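Long-range contacts in dicer Related Helicase (Caenorhabditis elegans, PDB 6M6S), which probably hydrolyses ATP as an RNA helicase of the RIG-I-like family and, through this C-terminal domain, binds double-stranded RNA carrying a 5'-triphosphate: residues Met13-Phe21 against Cys69-Gly77; Glu59-Ile67 against Arg78-Gln89. All blocks are in the same frame, centred on the assembly; numbering follows the deposited sequence.

In the fold
Contact 1 closes the zinc site of this RIG-I-like C-terminal domain, and contact 2 lies farther along the same antiparallel sheet, where it meets the RNA. Their centres are 19 Å apart, but strand 75-82 runs through both. At the junction the ladder with strand 61-69 continues through probable hydrogen bonds from V76 N to I67 O (2.9 Å) and from I67 N to G77 O (3.2 Å). The side chain of I67 is about 11 Å from the zinc ion. Contact 1 comes no nearer the nucleic acid than about 7 Å between nearest atoms. In contact 2, by contrast, N61 reaches a terminal ribose, and strand 61-69 runs from N61 at the RNA to C69 at the zinc.

Contact 1: Met13-Phe21 against Cys69-Gly77; sequences MCSNCSKEF and CFHCKLDVG. With ZN (zinc ion), chain F.
C14 and C17 from 13-21 meet C69 and C72 from 69-77 around one zinc ion, which all four SG atoms bind. The bond lengths run from 2.2 Å (C17 SG to ZN) to 2.4 Å (C14 SG to ZN). The first cysteine of each pair holds SG anti to its own backbone N. The second turns SG between N and the carbonyl carbon (chi1 71° in C17, 77° in C72), and this difference in chi1 brings both SG atoms of a pair onto the ion.

Hydrogen bonds to sulfur fix these thiolates. Across the contact, N16 ND2 gives a nearly straight bond to C72 SG (3.4 Å, 169°), with the sulfur close to the amide plane. The H71 ring comes edge-on to C17 SG, and its ND1 makes a weak bond there at 3.6 Å. Within each loop, backbone amides do the same: C17 N points to C14 SG and C72 N to C69 SG (3.5 Å). These bonds would probably draw off some of the negative charge on the sulfurs. Two CxxC turns with N-H...S bonds form paired zinc knuckles, the Cys4 site of RIG-I-like C-terminal domains, here tying the ends of two separate sheets together.

Apolar contacts pack around the metal. K19 lays its CD against H71 CB (3.5 Å), while L74 CD1 rests on N16 CB and CG. On the buried side, the tip of the F21 ring reaches both C69 CB, which sits at its edge (F21 CZ to C69 CB 4.0 Å), and V76 CG1 (3.9 Å from F21 CZ). An alanine in place of F21 is likely to open a gap beside C69 and leave V76 without its aromatic neighbour. L95 of its own sheet touches F21, as do F44 and, from the sheet that holds V76, L45 and L90.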
loop_
_atom_site.group_PDB
_atom_site.type_symbol
_atom_site.label_atom_id
_atom_site.label_comp_id
_atom_site.label_asym_id
_atom_site.label_seq_id
_atom_site.Cartn_x
_atom_site.Cartn_y
_atom_site.Cartn_z
ATOM N N MET B 13 -0.608 -8.575 11.017
ATOM C CA MET B 13 0.391 -8.181 12.021
ATOM C C MET B 13 0.521 -6.683 12.060
ATOM O O MET B 13 0.274 -6.033 11.051
ATOM C CB MET B 13 1.792 -8.666 11.650
ATOM C CG MET B 13 1.839 -9.910 10.826
ATOM S SD MET B 13 1.536 -11.267 11.922
ATOM C CE MET B 13 3.051 -11.393 12.855
ATOM N N CYS B 14 0.995 -6.182 13.197
ATOM C CA CYS B 14 1.364 -4.768 13.352
ATOM C C CYS B 14 2.542 -4.473 12.422
ATOM O O CYS B 14 3.598 -5.123 12.512
ATOM C CB CYS B 14 1.748 -4.496 14.797
ATOM S SG CYS B 14 2.176 -2.749 15.049
ATOM N N SER B 15 2.380 -3.485 11.547
ATOM C CA SER B 15 3.449 -3.149 10.590
ATOM C C SER B 15 4.656 -2.561 11.306
ATOM O O SER B 15 5.771 -2.593 10.798
ATOM C CB SER B 15 2.962 -2.169 9.521
ATOM O OG SER B 15 2.060 -2.745 8.576
ATOM N N ASN B 16 4.427 -1.988 12.471
ATOM C CA ASN B 16 5.479 -1.391 13.289
ATOM C C ASN B 16 6.326 -2.352 14.143
ATOM O O ASN B 16 7.565 -2.234 14.184
ATOM C CB ASN B 16 4.838 -0.281 14.136
ATOM C CG ASN B 16 5.839 0.705 14.654
ATOM O OD1 ASN B 16 6.522 1.393 13.870
ATOM N ND2 ASN B 16 5.960 0.785 15.980
ATOM N N CYS B 17 5.698 -3.314 14.826
ATOM C CA CYS B 17 6.436 -4.242 15.684
ATOM C C CYS B 17 6.270 -5.748 15.348
ATOM O O CYS B 17 6.854 -6.562 16.048
ATOM C CB CYS B 17 6.081 -4.043 17.163
ATOM S SG CYS B 17 4.388 -4.612 17.581
ATOM N N SER B 18 5.488 -6.091 14.314
ATOM C CA SER B 18 5.236 -7.500 13.914
ATOM C C SER B 18 4.427 -8.351 14.865
ATOM O O SER B 18 4.424 -9.558 14.729
ATOM C CB SER B 18 6.542 -8.264 13.600
ATOM O OG SER B 18 7.239 -7.542 12.610
ATOM N N LYS B 19 3.750 -7.751 15.831
ATOM C CA LYS B 19 2.926 -8.572 16.722
ATOM C C LYS B 19 1.657 -8.993 15.976
ATOM O O LYS B 19 1.052 -8.180 15.258
ATOM C CB LYS B 19 2.573 -7.753 17.948
ATOM C CG LYS B 19 1.734 -8.487 18.969
ATOM C CD LYS B 19 1.222 -7.507 19.978
ATOM C CE LYS B 19 0.439 -8.225 21.023
ATOM N NZ LYS B 19 1.209 -9.426 21.436
ATOM N N GLU B 20 1.245 -10.255 16.135
ATOM C CA GLU B 20 0.084 -10.753 15.390
ATOM C C GLU B 20 -1.228 -10.345 16.048
ATOM O O GLU B 20 -1.361 -10.487 17.257
ATOM C CB GLU B 20 0.164 -12.285 15.235
ATOM C CG GLU B 20 -1.103 -12.868 14.560
ATOM C CD GLU B 20 -1.069 -14.395 14.385
ATOM O OE1 GLU B 20 0.012 -15.017 14.566
ATOM O OE2 GLU B 20 -2.148 -14.951 14.055
ATOM N N PHE B 21 -2.195 -9.822 15.301
ATOM C CA PHE B 21 -3.497 -9.534 15.937
ATOM C C PHE B 21 -4.499 -10.669 15.747
ATOM O O PHE B 21 -5.199 -11.086 16.690
ATOM C CB PHE B 21 -4.052 -8.289 15.262
ATOM C CG PHE B 21 -3.263 -7.028 15.557
ATOM C CD1 PHE B 21 -2.990 -6.657 16.848
ATOM C CD2 PHE B 21 -2.763 -6.245 14.530
ATOM C CE1 PHE B 21 -2.276 -5.515 17.097
ATOM C CE2 PHE B 21 -2.076 -5.098 14.798
ATOM C CZ PHE B 21 -1.800 -4.751 16.073
ATOM N N CYS B 69 -1.864 -0.952 19.227
ATOM C CA CYS B 69 -1.149 -2.214 19.338
ATOM C C CYS B 69 -0.812 -2.434 20.806
ATOM O O CYS B 69 -0.276 -1.540 21.448
ATOM C CB CYS B 69 0.140 -2.181 18.484
ATOM S SG CYS B 69 1.158 -3.643 18.723
ATOM N N PHE B 70 -1.150 -3.601 21.363
ATOM C CA PHE B 70 -0.824 -3.890 22.776
ATOM C C PHE B 70 0.670 -3.765 23.061
ATOM O O PHE B 70 1.065 -3.300 24.143
ATOM C CB PHE B 70 -1.296 -5.300 23.214
ATOM C CG PHE B 70 -1.151 -5.563 24.715
ATOM C CD1 PHE B 70 -2.110 -5.100 25.619
ATOM C CD2 PHE B 70 -0.063 -6.279 25.211
ATOM C CE1 PHE B 70 -1.985 -5.330 26.990
ATOM C CE2 PHE B 70 0.074 -6.525 26.601
ATOM C CZ PHE B 70 -0.888 -6.038 27.484
ATOM N N HIS B 71 1.493 -4.143 22.095
ATOM C CA HIS B 71 2.922 -4.218 22.302
ATOM C C HIS B 71 3.633 -2.874 22.159
ATOM O O HIS B 71 4.408 -2.468 23.046
ATOM C CB HIS B 71 3.562 -5.196 21.294
ATOM C CG HIS B 71 4.991 -5.498 21.610
ATOM N ND1 HIS B 71 6.033 -5.159 20.772
ATOM C CD2 HIS B 71 5.556 -6.073 22.701
ATOM C CE1 HIS B 71 7.179 -5.520 21.328
ATOM N NE2 HIS B 71 6.913 -6.082 22.494
ATOM N N CYS B 72 3.399 -2.214 21.033
ATOM C CA CYS B 72 4.140 -1.005 20.690
ATOM C C CYS B 72 3.303 0.276 20.799
ATOM O O CYS B 72 3.866 1.388 20.772
ATOM C CB CYS B 72 4.784 -1.101 19.309
ATOM S SG CYS B 72 3.660 -0.879 17.929
ATOM N N LYS B 73 1.990 0.102 21.006
ATOM C CA LYS B 73 1.060 1.223 21.251
ATOM C C LYS B 73 0.864 2.112 20.000
ATOM O O LYS B 73 0.273 3.206 20.106
ATOM C CB LYS B 73 1.463 2.079 22.466
ATOM C CG LYS B 73 1.035 1.362 23.768
ATOM C CD LYS B 73 2.167 0.439 24.111
ATOM C CE LYS B 73 1.938 -0.393 25.345
ATOM N NZ LYS B 73 3.076 -1.346 25.482
ATOM N N LEU B 74 1.314 1.640 18.828
ATOM C CA LEU B 74 0.976 2.419 17.647
ATOM C C LEU B 74 -0.525 2.373 17.451
ATOM O O LEU B 74 -1.169 1.318 17.699
ATOM C CB LEU B 74 1.652 1.810 16.404
ATOM C CG LEU B 74 1.731 2.927 15.323
ATOM C CD1 LEU B 74 2.872 2.829 14.454
ATOM C CD2 LEU B 74 0.651 2.657 14.441
ATOM N N ASP B 75 -1.108 3.497 17.046
ATOM C CA ASP B 75 -2.520 3.440 16.678
ATOM C C ASP B 75 -2.763 2.526 15.482
ATOM O O ASP B 75 -2.140 2.672 14.407
ATOM C CB ASP B 75 -3.032 4.820 16.333
ATOM C CG ASP B 75 -4.542 4.808 16.205
ATOM O OD1 ASP B 75 -5.029 4.360 15.116
ATOM O OD2 ASP B 75 -5.243 5.209 17.182
ATOM N N VAL B 76 -3.706 1.603 15.624
ATOM C CA VAL B 76 -3.945 0.610 14.550
ATOM C C VAL B 76 -5.378 0.630 14.024
ATOM O O VAL B 76 -5.767 -0.285 13.286
ATOM C CB VAL B 76 -3.520 -0.821 14.910
ATOM C CG1 VAL B 76 -2.005 -0.928 15.148
ATOM C CG2 VAL B 76 -4.300 -1.358 16.138
ATOM N N GLY B 77 -6.171 1.647 14.377
ATOM C CA GLY B 77 -7.565 1.648 13.942
ATOM C C GLY B 77 -8.498 2.228 15.006
ATOM O O GLY B 77 -8.115 3.090 15.841
HETATM ZN ZN ZN F . 2.903 -2.968 17.341
#

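Contact 2: Glu59-Ile67 against Arg78-Gln89; sequences EDNQPLSDI and RAYKIRGTYLPQ. With nucleotides of chain D; nucleotides of chain C.
P63 lies over Y80, its CA 3.9 Å from the ring centroid in a CH-pi contact, on the side of the sheet that carries N61 and faces the RNA. On the reverse side L64 CD1 touches the edge of the Y86 ring at CE1 (3.7 Å) and packs on K81 CB. At the zinc-ward end I67 CG2 meets A79 CB (4.1 Å), and I67 CD1 reaches P88 CB. Between these two faces runs the antiparallel ladder: Q62 and K81 exchange backbone bonds, L64 N bonds A79 O, and A79 N bonds S65 O (2.8 Å). A beta bulge between P63 and D66 shifts the register, and a type I' turn from I82 to T85 leads into strand 85-90.

With its chain extended from CG to NE, R78 brings NE to L64 O (2.8 Å) near the guanidinium plane, with weak help from NH2, while P63 CB covers one face. NH1 bonds a modified group of the ligand, probably the 5' end of the RNA, as do Y80 OH and Q89 OE1. N61 ND2 makes a weak bond to O2' of the chain C terminal cytidine (2.6 Å), while its buried OD1, without a hydrogen-bond partner, faces the edge of Y80. Carbonyl and proline hold R78 flat with NH1 on the ligand, consistent with recognition of an RNA terminus.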
loop_
_atom_site.group_PDB
_atom_site.type_symbol
_atom_site.label_atom_id
_atom_site.label_comp_id
_atom_site.label_asym_id
_atom_site.label_seq_id
_atom_site.Cartn_x
_atom_site.Cartn_y
_atom_site.Cartn_z
ATOM N N GLU B 59 -27.150 5.132 15.221
ATOM C CA GLU B 59 -27.409 4.228 16.311
ATOM C C GLU B 59 -26.669 2.892 16.153
ATOM O O GLU B 59 -26.204 2.296 17.123
ATOM C CB GLU B 59 -28.895 3.966 16.344
ATOM C CG GLU B 59 -29.404 3.762 17.715
ATOM C CD GLU B 59 -30.901 3.767 17.756
ATOM O OE1 GLU B 59 -31.439 3.877 18.877
ATOM O OE2 GLU B 59 -31.544 3.668 16.677
ATOM N N ASP B 60 -26.563 2.452 14.912
ATOM C CA ASP B 60 -26.178 1.094 14.573
ATOM C C ASP B 60 -24.755 0.952 14.073
ATOM O O ASP B 60 -24.301 -0.156 13.761
ATOM C CB ASP B 60 -27.142 0.579 13.506
ATOM C CG ASP B 60 -28.543 0.391 14.044
ATOM O OD1 ASP B 60 -28.821 -0.697 14.585
ATOM O OD2 ASP B 60 -29.357 1.333 13.950
ATOM N N ASN B 61 -24.052 2.066 13.954
ATOM C CA ASN B 61 -22.704 1.986 13.480
ATOM C C ASN B 61 -21.990 3.193 14.049
ATOM O O ASN B 61 -21.999 4.247 13.434
ATOM C CB ASN B 61 -22.683 2.003 11.933
ATOM C CG ASN B 61 -21.310 1.822 11.382
ATOM O OD1 ASN B 61 -20.353 2.411 11.865
ATOM N ND2 ASN B 61 -21.193 0.980 10.378
ATOM N N GLN B 62 -21.463 3.070 15.265
ATOM C CA GLN B 62 -20.834 4.215 15.946
ATOM C C GLN B 62 -19.333 4.064 15.963
ATOM O O GLN B 62 -18.844 3.121 16.561
ATOM C CB GLN B 62 -21.314 4.268 17.419
ATOM C CG GLN B 62 -22.796 4.063 17.595
ATOM C CD GLN B 62 -23.244 4.228 19.039
ATOM O OE1 GLN B 62 -22.432 4.127 19.975
ATOM N NE2 GLN B 62 -24.522 4.532 19.223
ATOM N N PRO B 63 -18.571 4.961 15.291
ATOM C CA PRO B 63 -17.119 4.939 15.478
ATOM C C PRO B 63 -16.800 5.416 16.902
ATOM O O PRO B 63 -17.251 6.493 17.270
ATOM C CB PRO B 63 -16.616 5.981 14.460
ATOM C CG PRO B 63 -17.849 6.181 13.475
ATOM C CD PRO B 63 -18.993 6.100 14.446
ATOM N N LEU B 64 -16.063 4.629 17.695
ATOM C CA LEU B 64 -15.842 5.018 19.103
ATOM C C LEU B 64 -14.332 5.137 19.452
ATOM O O LEU B 64 -13.596 5.869 18.768
ATOM C CB LEU B 64 -16.571 4.062 20.032
ATOM C CG LEU B 64 -18.097 3.958 19.882
ATOM C CD1 LEU B 64 -18.649 2.797 20.761
ATOM C CD2 LEU B 64 -18.762 5.306 20.306
ATOM N N SER B 65 -13.848 4.386 20.450
ATOM C CA SER B 65 -12.489 4.584 20.994
ATOM C C SER B 65 -11.377 4.222 20.016
ATOM O O SER B 65 -11.561 3.360 19.158
ATOM C CB SER B 65 -12.331 3.708 22.240
ATOM O OG SER B 65 -13.503 3.803 23.034
ATOM N N ASP B 66 -10.223 4.850 20.138
ATOM C CA ASP B 66 -9.078 4.423 19.318
ATOM C C ASP B 66 -8.609 3.065 19.818
ATOM O O ASP B 66 -8.793 2.735 21.005
ATOM C CB ASP B 66 -7.933 5.434 19.446
ATOM C CG ASP B 66 -8.110 6.609 18.510
ATOM O OD1 ASP B 66 -8.523 6.364 17.347
ATOM O OD2 ASP B 66 -7.875 7.752 18.940
ATOM N N ILE B 67 -8.007 2.241 18.945
ATOM C CA ILE B 67 -7.332 0.993 19.360
ATOM C C ILE B 67 -5.846 1.069 19.044
ATOM O O ILE B 67 -5.447 1.626 17.972
ATOM C CB ILE B 67 -7.923 -0.254 18.724
ATOM C CG1 ILE B 67 -8.096 -0.101 17.187
ATOM C CG2 ILE B 67 -9.280 -0.601 19.467
ATOM C CD1 ILE B 67 -8.514 -1.453 16.519
ATOM N N ARG B 78 -9.732 1.757 14.984
ATOM C CA ARG B 78 -10.745 2.347 15.844
ATOM C C ARG B 78 -11.726 1.273 16.181
ATOM O O ARG B 78 -12.040 0.413 15.335
ATOM C CB ARG B 78 -11.449 3.449 15.075
ATOM C CG ARG B 78 -12.381 4.244 15.895
ATOM C CD ARG B 78 -12.699 5.551 15.147
ATOM N NE ARG B 78 -13.409 6.395 16.045
ATOM C CZ ARG B 78 -13.802 7.626 15.778
ATOM N NH1 ARG B 78 -13.527 8.189 14.594
ATOM N NH2 ARG B 78 -14.459 8.282 16.709
ATOM N N ALA B 79 -12.281 1.305 17.397
ATOM C CA ALA B 79 -13.345 0.355 17.707
ATOM C C ALA B 79 -14.690 0.999 17.383
ATOM O O ALA B 79 -14.826 2.233 17.412
ATOM C CB ALA B 79 -13.295 -0.010 19.218
ATOM N N TYR B 80 -15.679 0.158 17.044
ATOM C CA TYR B 80 -17.016 0.630 16.734
ATOM C C TYR B 80 -18.005 -0.153 17.570
ATOM O O TYR B 80 -17.686 -1.254 18.063
ATOM C CB TYR B 80 -17.368 0.320 15.272
ATOM C CG TYR B 80 -16.729 1.202 14.187
ATOM C CD1 TYR B 80 -15.360 1.176 13.972
ATOM C CD2 TYR B 80 -17.520 1.990 13.365
ATOM C CE1 TYR B 80 -14.769 1.943 12.973
ATOM C CE2 TYR B 80 -16.940 2.754 12.337
ATOM C CZ TYR B 80 -15.584 2.726 12.167
ATOM O OH TYR B 80 -15.008 3.440 11.134
ATOM N N LYS B 81 -19.210 0.396 17.722
ATOM C CA LYS B 81 -20.373 -0.381 18.179
ATOM C C LYS B 81 -21.267 -0.591 16.971
ATOM O O LYS B 81 -21.783 0.402 16.391
ATOM C CB LYS B 81 -21.137 0.375 19.270
ATOM C CG LYS B 81 -22.134 -0.470 20.035
ATOM C CD LYS B 81 -23.001 0.460 20.957
ATOM C CE LYS B 81 -23.612 -0.252 22.090
ATOM N NZ LYS B 81 -23.897 0.698 23.233
ATOM N N ILE B 82 -21.405 -1.846 16.538
ATOM C CA ILE B 82 -22.160 -2.146 15.322
ATOM C C ILE B 82 -23.253 -3.106 15.720
ATOM O O ILE B 82 -22.945 -4.179 16.268
ATOM C CB ILE B 82 -21.255 -2.776 14.276
ATOM C CG1 ILE B 82 -20.165 -1.781 13.835
ATOM C CG2 ILE B 82 -22.088 -3.274 13.049
ATOM C CD1 ILE B 82 -19.546 -2.142 12.592
ATOM N N ARG B 83 -24.512 -2.716 15.510
ATOM C CA ARG B 83 -25.664 -3.520 15.899
ATOM C C ARG B 83 -25.539 -3.911 17.388
ATOM O O ARG B 83 -25.817 -5.055 17.779
ATOM C CB ARG B 83 -25.814 -4.765 15.016
ATOM C CG ARG B 83 -25.822 -4.511 13.519
ATOM C CD ARG B 83 -27.027 -5.174 12.813
ATOM N NE ARG B 83 -26.769 -6.483 12.190
ATOM C CZ ARG B 83 -26.261 -6.670 10.960
ATOM N NH1 ARG B 83 -25.894 -5.630 10.204
ATOM N NH2 ARG B 83 -26.093 -7.907 10.479
ATOM N N GLY B 84 -25.101 -2.953 18.210
ATOM C CA GLY B 84 -25.022 -3.179 19.642
ATOM C C GLY B 84 -23.818 -3.965 20.141
ATOM O O GLY B 84 -23.733 -4.269 21.318
ATOM N N THR B 85 -22.898 -4.318 19.251
ATOM C CA THR B 85 -21.726 -5.140 19.595
ATOM C C THR B 85 -20.449 -4.359 19.352
ATOM O O THR B 85 -20.251 -3.776 18.273
ATOM C CB THR B 85 -21.679 -6.446 18.712
ATOM O OG1 THR B 85 -22.861 -7.241 18.936
ATOM C CG2 THR B 85 -20.434 -7.298 19.000
ATOM N N TYR B 86 -19.519 -4.374 20.301
ATOM C CA TYR B 86 -18.226 -3.745 20.082
ATOM C C TYR B 86 -17.292 -4.590 19.224
ATOM O O TYR B 86 -17.118 -5.777 19.482
ATOM C CB TYR B 86 -17.503 -3.452 21.422
ATOM C CG TYR B 86 -18.251 -2.480 22.311
ATOM C CD1 TYR B 86 -18.677 -1.237 21.815
ATOM C CD2 TYR B 86 -18.561 -2.798 23.639
ATOM C CE1 TYR B 86 -19.397 -0.338 22.607
ATOM C CE2 TYR B 86 -19.292 -1.894 24.447
ATOM C CZ TYR B 86 -19.679 -0.658 23.915
ATOM O OH TYR B 86 -20.404 0.251 24.683
ATOM N N LEU B 87 -16.698 -3.984 18.200
ATOM C CA LEU B 87 -15.806 -4.655 17.246
ATOM C C LEU B 87 -14.654 -3.761 16.896
ATOM O O LEU B 87 -14.838 -2.563 16.661
ATOM C CB LEU B 87 -16.575 -4.948 15.942
ATOM C CG LEU B 87 -17.813 -5.838 16.013
ATOM C CD1 LEU B 87 -18.511 -5.897 14.615
ATOM C CD2 LEU B 87 -17.416 -7.271 16.424
ATOM N N PRO B 88 -13.441 -4.322 16.763
ATOM C CA PRO B 88 -12.284 -3.544 16.297
ATOM C C PRO B 88 -12.311 -3.419 14.777
ATOM O O PRO B 88 -12.720 -4.342 14.067
ATOM C CB PRO B 88 -11.077 -4.386 16.698
ATOM C CG PRO B 88 -11.612 -5.495 17.566
ATOM C CD PRO B 88 -13.097 -5.663 17.321
ATOM N N GLN B 89 -11.932 -2.239 14.299
ATOM C CA GLN B 89 -11.623 -2.042 12.876
ATOM C C GLN B 89 -10.155 -1.739 12.725
ATOM O O GLN B 89 -9.662 -0.636 13.060
ATOM C CB GLN B 89 -12.441 -0.871 12.376
ATOM C CG GLN B 89 -12.353 -0.712 10.815
ATOM C CD GLN B 89 -12.949 0.613 10.427
ATOM O OE1 GLN B 89 -12.322 1.679 10.608
ATOM N NE2 GLN B 89 -14.191 0.577 9.946
ATOM P P G D 2 -10.414 5.961 7.939
ATOM O OP1 G D 2 -9.036 5.447 7.648
ATOM O OP2 G D 2 -10.760 7.284 7.318
ATOM O "O5'" G D 2 -11.380 4.815 7.390
ATOM C "C5'" G D 2 -11.324 3.511 7.954
ATOM C "C4'" G D 2 -12.391 2.640 7.354
ATOM O "O4'" G D 2 -13.686 3.106 7.765
ATOM C "C3'" G D 2 -12.479 2.618 5.831
ATOM O "O3'" G D 2 -11.554 1.708 5.290
ATOM C "C2'" G D 2 -13.903 2.137 5.610
ATOM O "O2'" G D 2 -13.959 0.734 5.844
ATOM C "C1'" G D 2 -14.635 2.828 6.758
ATOM N N9 G D 2 -15.235 4.116 6.371
ATOM C C8 G D 2 -14.733 5.392 6.639
ATOM N N7 G D 2 -15.528 6.347 6.199
ATOM C C5 G D 2 -16.610 5.652 5.643
ATOM C C6 G D 2 -17.794 6.117 5.008
ATOM O O6 G D 2 -18.136 7.274 4.827
ATOM N N1 G D 2 -18.616 5.081 4.571
ATOM C C2 G D 2 -18.348 3.739 4.741
ATOM N N2 G D 2 -19.265 2.859 4.278
ATOM N N3 G D 2 -17.246 3.294 5.335
ATOM C C4 G D 2 -16.441 4.292 5.749
ATOM P P C C 12 -27.477 3.657 4.592
ATOM O OP1 C C 12 -28.646 2.786 4.908
ATOM O OP2 C C 12 -27.633 5.115 4.771
ATOM O "O5'" C C 12 -26.210 3.144 5.409
ATOM C "C5'" C C 12 -25.954 1.760 5.562
ATOM C "C4'" C C 12 -24.683 1.510 6.328
ATOM O "O4'" C C 12 -23.581 2.176 5.691
ATOM C "C3'" C C 12 -24.622 2.030 7.746
ATOM O "O3'" C C 12 -25.355 1.234 8.654
ATOM C "C2'" C C 12 -23.134 2.003 8.017
ATOM O "O2'" C C 12 -22.724 0.674 8.302
ATOM C "C1'" C C 12 -22.568 2.419 6.651
ATOM N N1 C C 12 -22.216 3.856 6.646
ATOM C C2 C C 12 -20.962 4.207 7.126
ATOM O O2 C C 12 -20.186 3.291 7.469
ATOM N N3 C C 12 -20.615 5.519 7.149
ATOM C C4 C C 12 -21.499 6.442 6.777
ATOM N N4 C C 12 -21.115 7.715 6.839
ATOM C C5 C C 12 -22.798 6.111 6.301
ATOM C C6 C C 12 -23.112 4.812 6.264
HETATM O O HOH W 1 -24.543 -0.086 17.428
#